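Local coordinates for protein predicted acetamidase/formamidase (Thermoanaerobacter tengcongensis, PDB 3TKK) that probably hydrolyses carbon-nitrogen bonds of linear amides such as formamide or acetamide and carries bound zinc and calcium ions, at residues 21-26 against 63-68; 42-47 against 110-115; 50-55 against 106-111; 79-84 against 161-166; 165-170 against 220-225. All blocks are in the same frame, centred on the assembly; numbering follows the deposited sequence.

How the contacts relate
Contacts 1, 4 and 5 are partly buried; contacts 2 and 3 lie at the surface. Contacts 4 and 5, nearest the middle of the chain, share Glu165 and Gly166 and both reach one large mixed sheet: contact 5 is regular antiparallel pairing, whereas contact 4 ties a loop to a strand through one backbone bond and one carboxylate. Contact 1 is parallel pairing in a second sheet, about 19 Å from contact 4 between centres. Contacts 2 and 3 both lay the loop between strands 31-36 and 62-69 on strand 108-116, sharing Ser110 and Lys111. There side chains replace the backbone ladder: an asparagine amide serves contact 2, and contact 3 has no hydrogen bond across it.

Contact 1 (21-26 against 63-68); sequences KPAISV and TGPIFV
The Phe67 ring is approached obliquely by Ser25 and Pro22: Ser25 OG lies 3.7 Å from Phe67 CD2, and Pro22 CG lies near CD1 on the other arm of the ring. With CG anti to the backbone N (chi1 -175°), the phenyl group leads away from residues 21-26, so its root carries much of the contact and Pro22 CB rests 3.7 Å from Phe67 CB. The pyrrolidine of Pro22 runs beside the Phe67 side chain in the same direction. The other proline, Pro65, follows a cis peptide bond and turns its CD to the carbonyl of Lys21, 3.4 Å from Lys21 O. An alanine here would remove the ring atoms that cover this carbonyl and is likely to weaken the hold on the cis peptide, disturbing the path of the chain at Gly64. On the face bearing Ile24, Val26, Ile66 and Val68, Val26 CG2 is 3.6 Å from Ile66 CG2 and also reaches Val68 CG2, while Ile24 runs alongside Ile66. Beneath these side chains the backbones pair in parallel. Ala23 N donates to Pro65 O at 2.8 Å, Phe67 N reaches Ile24 O, and Val26 N is 2.9 Å from Phe67 O. Strand 62-69 is flanked by strand 24-27, in parallel, and by strand 180-186, antiparallel to it; the aliphatic face of this mixed sheet packs on the large nine-stranded sheet, meeting Tyr5 and Leu7 of strand 4-7, Leu32 of strand 31-36, and Val209 and Val211 of strand 203-212.

Contact 2 (42-47 against 110-115); sequences NQIQSN and SKVVDI
Asn47 and Ile44 reach from a loop to strand 108-116, the second strand of a four-stranded antiparallel sheet, and meet Val112 and Ser110. The Asn47 amide imitates a strand neighbour: its OD1 accepts Val112 N at 3.2 Å with an N-H...O angle of 161°, the donor being tilted 29° from the plane of the side-chain carbonyl. Its ND2 gives a weak bond to Ser110 O, so one amide engages both a backbone N-H and a backbone carbonyl. With CG anti to the carbonyl carbon (chi1 -77°), the end of Asn47 comes nearer the strand than its root suggests. Asn47 is poorly ordered, which with the weak second bond suggests a modest grip. Beside it, the two branches of Ile44 divide the work: CG2 packs 3.6 Å from Val112 CG2, while CD1 lies against CB and OG of Ser110. The Ile44 and Val112 side chains pass alongside one another, running opposite ways. Val112 CG2 also meets the backbone of Ser46, 3.7 Å from Ser46 C, and its CG1 lies against Gln45 O.

Farther out, Ile44 rests on Val91 of strand 89-95, which hydrogen-bonds strand 108-116 through Leu92 and Lys111. Asn42 N bonds to Asp38 OD1 near the start of the loop, and Lys50 NZ gives a weak bond to Gln43 O. The Ile44 side chain is about 8 Å from that of the zinc ligand Glu200. Ser46 OG donates to Asn47 O at 3.3 Å, approaching from above the carbonyl plane.

Contact 3 (50-55 against 106-111); sequences KLDEMD and EGLYSK
Van der Waals contact between Leu51, Asp52, Leu108 and Ser110 carries the interface. Leu51 sets CD1 against the Ser110 hydroxyl, 3.5 Å from Ser110 OG, and CD2 near the backbone carbonyl of Leu108, 4.0 Å from Leu108 O. Having CG anti to the backbone N (chi1 -166°) brings these methyls nearer the strand. Asp52 lies crosswise to Leu108, its CB 3.8 Å from Leu108 CG.

The polar element is the carboxylate of Asp52, which meets carbon rather than a donor. Its OD1 sits 3.4 Å from Leu108 CD1 and 3.7 Å from Ser110 CB. No hydrogen bond links the two segments.

Anchoring of the strand comes from its neighbour in the antiparallel sheet, strand 89-95, where Thr94 bonds Tyr109. The Tyr109 side chain points away from the loop and packs on Glu261 of the second subunit.

The side chain of Asp52 is about 11 Å from the bound zinc ion. Its OD1 is buried beside Leu108 CD1, Ser110 CB and the carbonyl Tyr109 O, with no partner in the model, a setting that would probably favour the protonated acid somewhat. At these residues van der Waals contact alone joins the segments; the hydrogen bonds from this loop to the strand come from Asn47.

Contact 4 (79-84 against 161-166); sequences VKIKKI and TLIAEG
Gly166 N donates to Ile81 O at 2.8 Å, nearly in line with the carbonyl, and so brings the end of loop 161-166 onto strand 76-86, with Glu165 CA 3.5 Å from the same oxygen. Glu165 supplies the second bond. Its CG lies anti to the carbonyl carbon (chi1 -67°) and the chain beyond is extended, letting OE1 accept Ile84 N at 2.9 Å through its anti lone pair. The Glu165 side chain runs slantwise past those of Lys83 and Ile84, CG lying 3.6 Å from Lys83 CA. Lys83 offers CG to OE1, but its ammonium group is not in contact with the carboxylate. Ile81 CB and CG2 lie against the carbonyl of Ala164, CB 3.5 Å from Ala164 O, while Ile84 CD1 touches Ala164 CA at 3.9 Å. The apolar pair is Ile81 CG1 with Ile163 CG2, and Ile134 of strand 133-138 lies against Ile81, Ile84 and Ile163 alike. Lys82 points away from the loop to salt bridges with Glu31 and Glu208. Lys82 and Lys83 both face Leu206 of strand 203-212, a classic beta bulge, and at this irregularity the Glu165 carboxylate takes the N-H of Ile84 in the large mixed sheet.

Contact 5 (165-170 against 220-225); sequences EGAEVY and PVVKTA
Strands 168-172 and 221-223 pair here as antiparallel neighbours in the large mixed sheet, with Glu168 opposite Lys223 and Tyr170 opposite Val221. Each of these is a hydrogen-bonded pair: Glu168 N and Lys223 O are 2.8 Å apart, with a return bond from Lys223 N to Glu168 O, and Tyr170 N and Val221 O bond likewise, with Val221 N returning to Tyr170 O. Between them Val169 and Val222 form a non-hydrogen-bonded pair whose CA atoms approach to 4.4 Å. This ladder lies between strand 76-86, bonded to Val169 through Val79, and strand 227-234, bonded to Val222 through Ala229. On the face carrying Glu168, Tyr170 and Lys223, the tyrosine ring turns its edge to Val221 O, 3.7 Å from Tyr170 CD2, and brings CE2 to 4.1 Å from Lys223 CB. Phe301 stacks edge-to-face with this ring. Lys223 runs alongside Glu168; with CG anti to the backbone N (chi1 171°) and the chain extended beyond, its NZ donates at 2.6 Å to a water that donates to Glu168 OE1. The opposite face is aliphatic: Ala167 CB lies 3.9 Å from Val222 CG2. A second water donates to Gly166 O and Lys223 O.

Contact 1 (21-26 against 63-68)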
# COMPACT_ATOMS: atom_id res chain seq x y z
N LYS A 21 -15.30 -13.60 -30.11
CA LYS A 21 -15.09 -12.88 -31.34
C LYS A 21 -15.01 -11.37 -31.11
O LYS A 21 -15.78 -10.82 -30.35
CB LYS A 21 -16.31 -13.08 -32.25
CG LYS A 21 -16.52 -14.48 -32.71
CD LYS A 21 -15.58 -14.86 -33.80
CE LYS A 21 -14.54 -15.82 -33.27
NZ LYS A 21 -14.44 -17.00 -34.22
N PRO A 22 -14.14 -10.70 -31.86
CA PRO A 22 -13.86 -9.27 -31.77
C PRO A 22 -15.14 -8.52 -32.08
O PRO A 22 -15.90 -8.88 -33.01
CB PRO A 22 -12.88 -9.01 -32.93
CG PRO A 22 -12.24 -10.28 -33.19
CD PRO A 22 -13.27 -11.38 -32.85
N ALA A 23 -15.38 -7.51 -31.27
CA ALA A 23 -16.58 -6.64 -31.46
C ALA A 23 -16.21 -5.69 -32.57
O ALA A 23 -17.06 -5.21 -33.31
CB ALA A 23 -16.90 -5.85 -30.14
N ILE A 24 -14.92 -5.43 -32.67
CA ILE A 24 -14.45 -4.42 -33.65
C ILE A 24 -12.91 -4.62 -33.77
O ILE A 24 -12.26 -5.16 -32.84
CB ILE A 24 -14.79 -3.02 -33.20
CG1 ILE A 24 -14.48 -2.00 -34.29
CG2 ILE A 24 -14.08 -2.64 -31.82
CD1 ILE A 24 -14.88 -0.48 -33.81
N SER A 25 -12.41 -4.35 -34.96
CA SER A 25 -10.98 -4.27 -35.27
C SER A 25 -10.53 -2.83 -35.45
O SER A 25 -11.17 -2.07 -36.19
CB SER A 25 -10.64 -5.03 -36.60
OG SER A 25 -10.64 -6.38 -36.36
N VAL A 26 -9.41 -2.48 -34.82
CA VAL A 26 -8.84 -1.17 -34.92
C VAL A 26 -7.32 -1.41 -35.16
O VAL A 26 -6.82 -2.58 -35.12
CB VAL A 26 -9.06 -0.36 -33.61
CG1 VAL A 26 -10.57 -0.28 -33.23
CG2 VAL A 26 -8.24 -0.99 -32.42
N THR A 63 -16.84 -4.32 -21.79
CA THR A 63 -17.16 -3.95 -23.14
C THR A 63 -15.96 -4.38 -24.03
O THR A 63 -14.80 -4.23 -23.60
CB THR A 63 -17.45 -2.47 -23.24
OG1 THR A 63 -18.59 -2.21 -22.40
CG2 THR A 63 -17.73 -2.06 -24.77
N GLY A 64 -16.24 -4.93 -25.23
CA GLY A 64 -15.21 -5.52 -26.05
C GLY A 64 -15.63 -6.92 -26.54
O GLY A 64 -16.83 -7.33 -26.47
N PRO A 65 -14.67 -7.68 -27.09
CA PRO A 65 -13.26 -7.33 -27.13
C PRO A 65 -12.88 -6.55 -28.38
O PRO A 65 -13.59 -6.55 -29.39
CB PRO A 65 -12.55 -8.71 -27.09
CG PRO A 65 -13.62 -9.72 -27.52
CD PRO A 65 -14.96 -9.01 -27.64
N ILE A 66 -11.84 -5.76 -28.25
CA ILE A 66 -11.30 -5.01 -29.36
C ILE A 66 -10.06 -5.74 -29.94
O ILE A 66 -9.10 -6.02 -29.21
CB ILE A 66 -10.85 -3.67 -28.79
CG1 ILE A 66 -12.07 -2.96 -28.16
CG2 ILE A 66 -10.08 -2.82 -29.87
CD1 ILE A 66 -11.62 -1.78 -27.09
N PHE A 67 -10.12 -6.07 -31.22
CA PHE A 67 -8.97 -6.68 -31.89
C PHE A 67 -8.12 -5.55 -32.37
O PHE A 67 -8.64 -4.62 -33.05
CB PHE A 67 -9.49 -7.53 -33.04
CG PHE A 67 -8.48 -8.28 -33.74
CD1 PHE A 67 -8.31 -9.68 -33.50
CD2 PHE A 67 -7.64 -7.65 -34.63
CE1 PHE A 67 -7.37 -10.42 -34.20
CE2 PHE A 67 -6.64 -8.37 -35.34
CZ PHE A 67 -6.52 -9.77 -35.17
N VAL A 68 -6.83 -5.58 -32.01
CA VAL A 68 -5.94 -4.52 -32.35
C VAL A 68 -4.99 -5.08 -33.38
O VAL A 68 -4.20 -5.92 -33.08
CB VAL A 68 -5.14 -4.01 -31.10
CG1 VAL A 68 -4.08 -2.98 -31.55
CG2 VAL A 68 -6.19 -3.40 -30.06

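Contact 2 (42-47 against 110-115)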
# COMPACT_ATOMS: atom_id res chain seq x y z
N ASN A 42 -25.86 -2.97 -14.58
CA ASN A 42 -26.98 -2.03 -14.33
C ASN A 42 -28.27 -2.66 -13.69
O ASN A 42 -29.35 -2.14 -13.92
CB ASN A 42 -27.36 -1.32 -15.66
CG ASN A 42 -26.21 -0.42 -16.20
OD1 ASN A 42 -26.32 0.16 -17.28
ND2 ASN A 42 -25.12 -0.31 -15.42
N GLN A 43 -28.15 -3.76 -12.92
CA GLN A 43 -29.33 -4.46 -12.38
C GLN A 43 -29.91 -3.82 -11.08
O GLN A 43 -31.04 -4.14 -10.68
CB GLN A 43 -29.04 -5.95 -12.16
CG GLN A 43 -28.95 -6.74 -13.47
CD GLN A 43 -28.66 -8.21 -13.21
OE1 GLN A 43 -27.50 -8.62 -13.02
NE2 GLN A 43 -29.71 -9.03 -13.17
N ILE A 44 -29.11 -2.97 -10.43
CA ILE A 44 -29.55 -2.13 -9.29
C ILE A 44 -29.52 -0.66 -9.72
O ILE A 44 -28.46 -0.02 -9.77
CB ILE A 44 -28.63 -2.25 -8.03
CG1 ILE A 44 -28.51 -3.71 -7.52
CG2 ILE A 44 -29.10 -1.24 -6.91
CD1 ILE A 44 -27.97 -3.76 -6.06
N GLN A 45 -30.70 -0.13 -10.01
CA GLN A 45 -30.84 1.24 -10.46
C GLN A 45 -31.50 2.07 -9.38
O GLN A 45 -31.51 3.30 -9.44
CB GLN A 45 -31.70 1.26 -11.73
CG GLN A 45 -30.96 0.71 -12.93
CD GLN A 45 -31.92 0.13 -13.88
OE1 GLN A 45 -31.74 -0.98 -14.37
NE2 GLN A 45 -33.01 0.86 -14.12
N SER A 46 -32.09 1.39 -8.41
CA SER A 46 -32.82 2.08 -7.36
C SER A 46 -32.78 1.21 -6.11
O SER A 46 -32.46 0.02 -6.18
CB SER A 46 -34.27 2.33 -7.80
OG SER A 46 -35.09 2.58 -6.69
N ASN A 47 -33.07 1.81 -4.96
CA ASN A 47 -33.26 1.04 -3.75
C ASN A 47 -34.64 0.43 -3.65
O ASN A 47 -35.24 -0.00 -4.65
CB ASN A 47 -33.02 1.93 -2.52
CG ASN A 47 -31.52 2.18 -2.23
OD1 ASN A 47 -31.01 3.29 -2.43
ND2 ASN A 47 -30.81 1.14 -1.73
N SER A 110 -27.09 -3.04 -0.18
CA SER A 110 -26.67 -2.09 -1.23
C SER A 110 -27.29 -0.73 -0.99
O SER A 110 -28.33 -0.61 -0.37
CB SER A 110 -27.13 -2.53 -2.63
OG SER A 110 -28.54 -2.59 -2.67
N LYS A 111 -26.63 0.32 -1.49
CA LYS A 111 -27.14 1.65 -1.39
C LYS A 111 -26.88 2.33 -2.70
O LYS A 111 -25.71 2.38 -3.16
CB LYS A 111 -26.33 2.43 -0.38
CG LYS A 111 -26.92 3.84 -0.11
CD LYS A 111 -26.07 4.47 0.95
CE LYS A 111 -27.02 5.30 1.77
NZ LYS A 111 -28.07 5.85 0.81
N VAL A 112 -27.92 2.92 -3.27
CA VAL A 112 -27.70 3.66 -4.52
C VAL A 112 -27.42 5.09 -4.09
O VAL A 112 -28.14 5.58 -3.26
CB VAL A 112 -29.00 3.66 -5.38
CG1 VAL A 112 -28.95 4.67 -6.54
CG2 VAL A 112 -29.25 2.25 -5.92
N VAL A 113 -26.37 5.72 -4.61
CA VAL A 113 -26.04 7.11 -4.28
C VAL A 113 -26.06 8.01 -5.51
O VAL A 113 -25.67 7.60 -6.60
CB VAL A 113 -24.65 7.20 -3.66
CG1 VAL A 113 -24.71 6.55 -2.31
CG2 VAL A 113 -23.61 6.35 -4.45
N ASP A 114 -26.46 9.26 -5.31
CA ASP A 114 -26.33 10.29 -6.31
C ASP A 114 -24.87 10.71 -6.45
O ASP A 114 -24.09 10.66 -5.49
CB ASP A 114 -27.26 11.45 -5.96
CG ASP A 114 -28.68 11.05 -6.02
OD1 ASP A 114 -29.04 10.18 -6.85
OD2 ASP A 114 -29.41 11.54 -5.16
N ILE A 115 -24.49 10.94 -7.69
CA ILE A 115 -23.20 11.55 -8.00
C ILE A 115 -23.59 12.88 -8.60
O ILE A 115 -24.35 12.90 -9.60
CB ILE A 115 -22.36 10.67 -8.95
CG1 ILE A 115 -22.07 9.38 -8.21
CG2 ILE A 115 -21.05 11.44 -9.33
CD1 ILE A 115 -21.49 8.21 -8.91

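Contact 3 (50-55 against 106-111)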
# COMPACT_ATOMS: atom_id res chain seq x y z
N LYS A 50 -34.85 -2.96 -5.47
CA LYS A 50 -33.62 -3.37 -6.13
C LYS A 50 -32.53 -3.73 -5.13
O LYS A 50 -31.76 -2.86 -4.66
CB LYS A 50 -33.15 -2.33 -7.15
CG LYS A 50 -33.96 -2.35 -8.44
CD LYS A 50 -33.42 -1.37 -9.43
CE LYS A 50 -33.87 -1.75 -10.82
NZ LYS A 50 -32.74 -1.66 -11.79
N LEU A 51 -32.50 -5.02 -4.80
CA LEU A 51 -31.50 -5.62 -3.93
C LEU A 51 -30.80 -6.79 -4.64
O LEU A 51 -31.29 -7.31 -5.66
CB LEU A 51 -32.10 -6.05 -2.57
CG LEU A 51 -31.09 -6.39 -1.44
CD1 LEU A 51 -29.73 -5.66 -1.62
CD2 LEU A 51 -31.68 -6.18 -0.00
N ASP A 52 -29.64 -7.17 -4.09
CA ASP A 52 -28.84 -8.29 -4.61
C ASP A 52 -29.62 -9.63 -4.65
O ASP A 52 -29.53 -10.48 -3.74
CB ASP A 52 -27.48 -8.40 -3.87
CG ASP A 52 -26.55 -7.17 -4.12
OD1 ASP A 52 -26.73 -6.15 -3.42
OD2 ASP A 52 -25.65 -7.23 -5.01
N GLU A 53 -30.41 -9.76 -5.71
CA GLU A 53 -31.06 -11.02 -6.11
C GLU A 53 -31.20 -10.86 -7.62
O GLU A 53 -32.27 -11.09 -8.20
CB GLU A 53 -32.42 -11.18 -5.44
CG GLU A 53 -33.52 -10.26 -6.02
CD GLU A 53 -34.77 -10.17 -5.11
OE1 GLU A 53 -35.73 -9.46 -5.49
OE2 GLU A 53 -34.80 -10.82 -4.04
N MET A 54 -30.09 -10.40 -8.22
CA MET A 54 -29.98 -10.10 -9.66
C MET A 54 -29.62 -11.37 -10.41
O MET A 54 -29.56 -12.44 -9.80
CB MET A 54 -28.84 -9.09 -9.90
CG MET A 54 -28.57 -8.07 -8.79
SD MET A 54 -26.83 -7.53 -8.72
CE MET A 54 -26.19 -8.05 -10.32
N ASP A 55 -29.32 -11.26 -11.70
CA ASP A 55 -29.00 -12.43 -12.54
C ASP A 55 -27.64 -13.05 -12.23
O ASP A 55 -27.40 -14.19 -12.60
CB ASP A 55 -29.09 -12.10 -14.05
CG ASP A 55 -28.73 -13.31 -14.95
OD1 ASP A 55 -27.53 -13.70 -15.00
OD2 ASP A 55 -29.64 -13.87 -15.63
N GLU A 106 -24.77 -9.27 8.55
CA GLU A 106 -25.78 -10.32 8.29
C GLU A 106 -26.55 -9.90 7.03
O GLU A 106 -26.72 -8.69 6.78
CB GLU A 106 -26.73 -10.35 9.46
CG GLU A 106 -26.08 -10.88 10.72
CD GLU A 106 -25.60 -12.31 10.53
OE1 GLU A 106 -26.02 -12.99 9.56
OE2 GLU A 106 -24.81 -12.77 11.38
N GLY A 107 -26.97 -10.85 6.20
CA GLY A 107 -27.61 -10.48 4.95
C GLY A 107 -26.75 -9.68 3.95
O GLY A 107 -25.52 -9.78 3.93
N LEU A 108 -27.42 -8.94 3.07
CA LEU A 108 -26.76 -8.35 1.93
C LEU A 108 -27.16 -6.86 1.86
O LEU A 108 -28.29 -6.52 2.11
CB LEU A 108 -27.22 -9.07 0.64
CG LEU A 108 -26.11 -9.17 -0.43
CD1 LEU A 108 -25.30 -7.81 -0.77
CD2 LEU A 108 -25.08 -10.27 0.02
N TYR A 109 -26.24 -5.98 1.50
CA TYR A 109 -26.54 -4.57 1.59
C TYR A 109 -26.25 -3.99 0.26
O TYR A 109 -25.30 -4.42 -0.35
CB TYR A 109 -25.56 -3.91 2.55
CG TYR A 109 -25.65 -2.38 2.65
CD1 TYR A 109 -26.55 -1.77 3.50
CD2 TYR A 109 -24.79 -1.56 1.92
CE1 TYR A 109 -26.63 -0.34 3.62
CE2 TYR A 109 -24.84 -0.13 2.05
CZ TYR A 109 -25.75 0.43 2.93
OH TYR A 109 -25.76 1.80 3.06
N SER A 110 -27.09 -3.04 -0.18
CA SER A 110 -26.67 -2.09 -1.23
C SER A 110 -27.29 -0.73 -0.99
O SER A 110 -28.33 -0.61 -0.37
CB SER A 110 -27.13 -2.53 -2.63
OG SER A 110 -28.54 -2.59 -2.67
N LYS A 111 -26.63 0.32 -1.49
CA LYS A 111 -27.14 1.65 -1.39
C LYS A 111 -26.88 2.33 -2.70
O LYS A 111 -25.71 2.38 -3.16
CB LYS A 111 -26.33 2.43 -0.38
CG LYS A 111 -26.92 3.84 -0.11
CD LYS A 111 -26.07 4.47 0.95
CE LYS A 111 -27.02 5.30 1.77
NZ LYS A 111 -28.07 5.85 0.81

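Contact 4 (79-84 against 161-166)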
# COMPACT_ATOMS: atom_id res chain seq x y z
N VAL A 79 -2.31 1.06 -23.54
CA VAL A 79 -3.65 1.58 -23.54
C VAL A 79 -3.57 2.89 -22.74
O VAL A 79 -3.33 2.95 -21.54
CB VAL A 79 -4.68 0.61 -22.91
CG1 VAL A 79 -6.13 1.27 -22.95
CG2 VAL A 79 -4.57 -0.85 -23.45
N LYS A 80 -3.72 3.98 -23.44
CA LYS A 80 -3.69 5.28 -22.79
C LYS A 80 -5.13 5.62 -22.39
O LYS A 80 -6.00 5.81 -23.30
CB LYS A 80 -3.12 6.30 -23.80
CG LYS A 80 -2.98 7.69 -23.20
CD LYS A 80 -2.35 8.74 -24.23
CE LYS A 80 -0.92 8.41 -24.66
NZ LYS A 80 -0.93 7.16 -25.49
N ILE A 81 -5.37 5.80 -21.07
CA ILE A 81 -6.68 6.23 -20.54
C ILE A 81 -6.73 7.81 -20.57
O ILE A 81 -6.08 8.48 -19.75
CB ILE A 81 -6.86 5.77 -19.12
CG1 ILE A 81 -6.59 4.22 -19.01
CG2 ILE A 81 -8.35 6.10 -18.69
CD1 ILE A 81 -7.40 3.49 -20.06
N LYS A 82 -7.50 8.35 -21.49
CA LYS A 82 -7.56 9.81 -21.66
C LYS A 82 -8.68 10.41 -20.87
O LYS A 82 -8.48 11.41 -20.26
CB LYS A 82 -7.67 10.09 -23.14
CG LYS A 82 -6.37 9.62 -23.90
CD LYS A 82 -6.37 10.30 -25.25
CE LYS A 82 -5.35 9.66 -26.19
NZ LYS A 82 -5.31 10.51 -27.46
N LYS A 83 -9.86 9.85 -20.89
CA LYS A 83 -10.96 10.39 -20.12
C LYS A 83 -11.83 9.34 -19.56
O LYS A 83 -12.09 8.35 -20.24
CB LYS A 83 -11.88 11.18 -21.00
CG LYS A 83 -11.67 12.62 -20.90
CD LYS A 83 -12.94 13.23 -21.41
CE LYS A 83 -13.17 12.83 -22.90
NZ LYS A 83 -12.90 14.09 -23.76
N ILE A 84 -12.38 9.57 -18.38
CA ILE A 84 -13.38 8.61 -17.88
C ILE A 84 -14.63 9.43 -17.49
O ILE A 84 -14.51 10.33 -16.64
CB ILE A 84 -12.85 7.89 -16.64
CG1 ILE A 84 -11.63 7.06 -16.98
CG2 ILE A 84 -13.82 6.91 -15.96
CD1 ILE A 84 -11.13 6.31 -15.69
N THR A 161 -6.43 1.64 -8.29
CA THR A 161 -6.91 2.97 -8.27
C THR A 161 -6.05 3.76 -9.24
O THR A 161 -6.51 4.76 -9.76
CB THR A 161 -6.64 3.63 -6.81
OG1 THR A 161 -5.31 3.21 -6.40
CG2 THR A 161 -7.79 3.02 -5.73
N LEU A 162 -4.83 3.31 -9.53
CA LEU A 162 -4.00 4.04 -10.48
C LEU A 162 -4.64 4.13 -11.96
O LEU A 162 -4.09 4.82 -12.77
CB LEU A 162 -2.58 3.38 -10.56
CG LEU A 162 -1.76 3.27 -9.22
CD1 LEU A 162 -0.33 2.68 -9.55
CD2 LEU A 162 -1.80 4.69 -8.56
N ILE A 163 -5.49 3.14 -12.35
CA ILE A 163 -6.01 3.13 -13.71
C ILE A 163 -7.09 4.16 -13.84
O ILE A 163 -8.24 3.82 -13.62
CB ILE A 163 -6.46 1.64 -14.07
CG1 ILE A 163 -5.21 0.78 -13.82
CG2 ILE A 163 -6.97 1.60 -15.60
CD1 ILE A 163 -5.39 -0.94 -14.16
N ALA A 164 -6.72 5.37 -14.24
CA ALA A 164 -7.57 6.60 -14.23
C ALA A 164 -7.11 7.47 -15.36
O ALA A 164 -6.13 7.14 -15.99
CB ALA A 164 -7.32 7.34 -12.81
N GLU A 165 -7.71 8.66 -15.57
CA GLU A 165 -7.29 9.48 -16.61
C GLU A 165 -5.84 9.77 -16.41
O GLU A 165 -5.48 10.04 -15.28
CB GLU A 165 -8.13 10.82 -16.49
CG GLU A 165 -9.60 10.59 -16.79
CD GLU A 165 -10.33 11.98 -16.92
OE1 GLU A 165 -11.44 12.10 -17.39
OE2 GLU A 165 -9.72 12.95 -16.52
N GLY A 166 -5.04 9.86 -17.50
CA GLY A 166 -3.65 10.32 -17.38
C GLY A 166 -2.81 9.00 -17.34
O GLY A 166 -1.61 9.03 -17.47

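Contact 5 (165-170 against 220-225)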
# COMPACT_ATOMS: atom_id res chain seq x y z
N GLU A 165 -7.71 8.66 -15.57
CA GLU A 165 -7.29 9.48 -16.61
C GLU A 165 -5.84 9.77 -16.41
O GLU A 165 -5.48 10.04 -15.28
CB GLU A 165 -8.13 10.82 -16.49
CG GLU A 165 -9.60 10.59 -16.79
CD GLU A 165 -10.33 11.98 -16.92
OE1 GLU A 165 -11.44 12.10 -17.39
OE2 GLU A 165 -9.72 12.95 -16.52
N GLY A 166 -5.04 9.86 -17.50
CA GLY A 166 -3.65 10.32 -17.38
C GLY A 166 -2.81 9.00 -17.34
O GLY A 166 -1.61 9.03 -17.47
N ALA A 167 -3.42 7.89 -17.08
CA ALA A 167 -2.55 6.68 -16.95
C ALA A 167 -2.41 5.88 -18.23
O ALA A 167 -3.28 6.00 -19.10
CB ALA A 167 -3.04 5.86 -15.89
N GLU A 168 -1.38 5.02 -18.30
CA GLU A 168 -1.16 4.11 -19.38
C GLU A 168 -1.02 2.74 -18.77
O GLU A 168 -0.23 2.55 -17.88
CB GLU A 168 0.19 4.47 -20.02
CG GLU A 168 0.11 5.66 -20.95
CD GLU A 168 1.54 6.13 -21.24
OE1 GLU A 168 2.54 5.36 -20.98
OE2 GLU A 168 1.67 7.23 -21.68
N VAL A 169 -1.78 1.77 -19.23
CA VAL A 169 -1.60 0.40 -18.77
C VAL A 169 -0.98 -0.48 -19.87
O VAL A 169 -1.44 -0.38 -21.06
CB VAL A 169 -2.98 -0.15 -18.50
CG1 VAL A 169 -2.79 -1.46 -17.73
CG2 VAL A 169 -3.75 0.87 -17.62
N TYR A 170 0.01 -1.31 -19.54
CA TYR A 170 0.72 -2.03 -20.52
C TYR A 170 0.40 -3.41 -20.25
O TYR A 170 0.54 -3.82 -19.14
CB TYR A 170 2.21 -1.77 -20.32
CG TYR A 170 2.59 -0.36 -20.66
CD1 TYR A 170 3.20 -0.07 -21.90
CD2 TYR A 170 2.37 0.65 -19.78
CE1 TYR A 170 3.60 1.17 -22.22
CE2 TYR A 170 2.79 1.93 -20.06
CZ TYR A 170 3.37 2.20 -21.29
OH TYR A 170 3.78 3.45 -21.61
N PRO A 220 0.84 -6.95 -15.89
CA PRO A 220 0.60 -5.63 -16.43
C PRO A 220 1.41 -4.67 -15.67
O PRO A 220 1.91 -4.96 -14.54
CB PRO A 220 -0.88 -5.36 -16.08
CG PRO A 220 -1.42 -6.79 -16.07
CD PRO A 220 -0.38 -7.50 -15.29
N VAL A 221 1.50 -3.51 -16.27
CA VAL A 221 2.22 -2.40 -15.64
C VAL A 221 1.39 -1.10 -15.84
O VAL A 221 0.71 -0.97 -16.86
CB VAL A 221 3.58 -2.16 -16.38
CG1 VAL A 221 4.22 -0.72 -15.94
CG2 VAL A 221 4.54 -3.32 -16.10
N VAL A 222 1.34 -0.23 -14.86
CA VAL A 222 0.59 1.05 -15.04
C VAL A 222 1.54 2.14 -14.88
O VAL A 222 2.43 2.14 -13.96
CB VAL A 222 -0.70 1.23 -14.11
CG1 VAL A 222 -0.36 0.92 -12.70
CG2 VAL A 222 -1.21 2.78 -14.26
N LYS A 223 1.42 3.15 -15.75
CA LYS A 223 2.34 4.26 -15.57
C LYS A 223 1.46 5.50 -15.49
O LYS A 223 0.56 5.65 -16.31
CB LYS A 223 3.23 4.40 -16.80
CG LYS A 223 4.10 5.74 -16.79
CD LYS A 223 5.04 5.82 -18.03
CE LYS A 223 5.73 7.24 -18.15
NZ LYS A 223 6.34 7.26 -19.49
N THR A 224 1.70 6.37 -14.52
CA THR A 224 0.87 7.52 -14.36
C THR A 224 1.84 8.61 -14.64
O THR A 224 2.99 8.37 -15.07
CB THR A 224 0.31 7.68 -12.90
OG1 THR A 224 1.44 7.96 -12.05
CG2 THR A 224 -0.39 6.30 -12.37
N ALA A 225 1.38 9.82 -14.45
CA ALA A 225 2.31 10.98 -14.59
C ALA A 225 3.52 10.95 -13.65
O ALA A 225 4.62 11.50 -13.99
CB ALA A 225 1.54 12.24 -14.34
O HOH W 1 0.99 8.14 -18.00
O HOH W 2 4.64 7.01 -21.44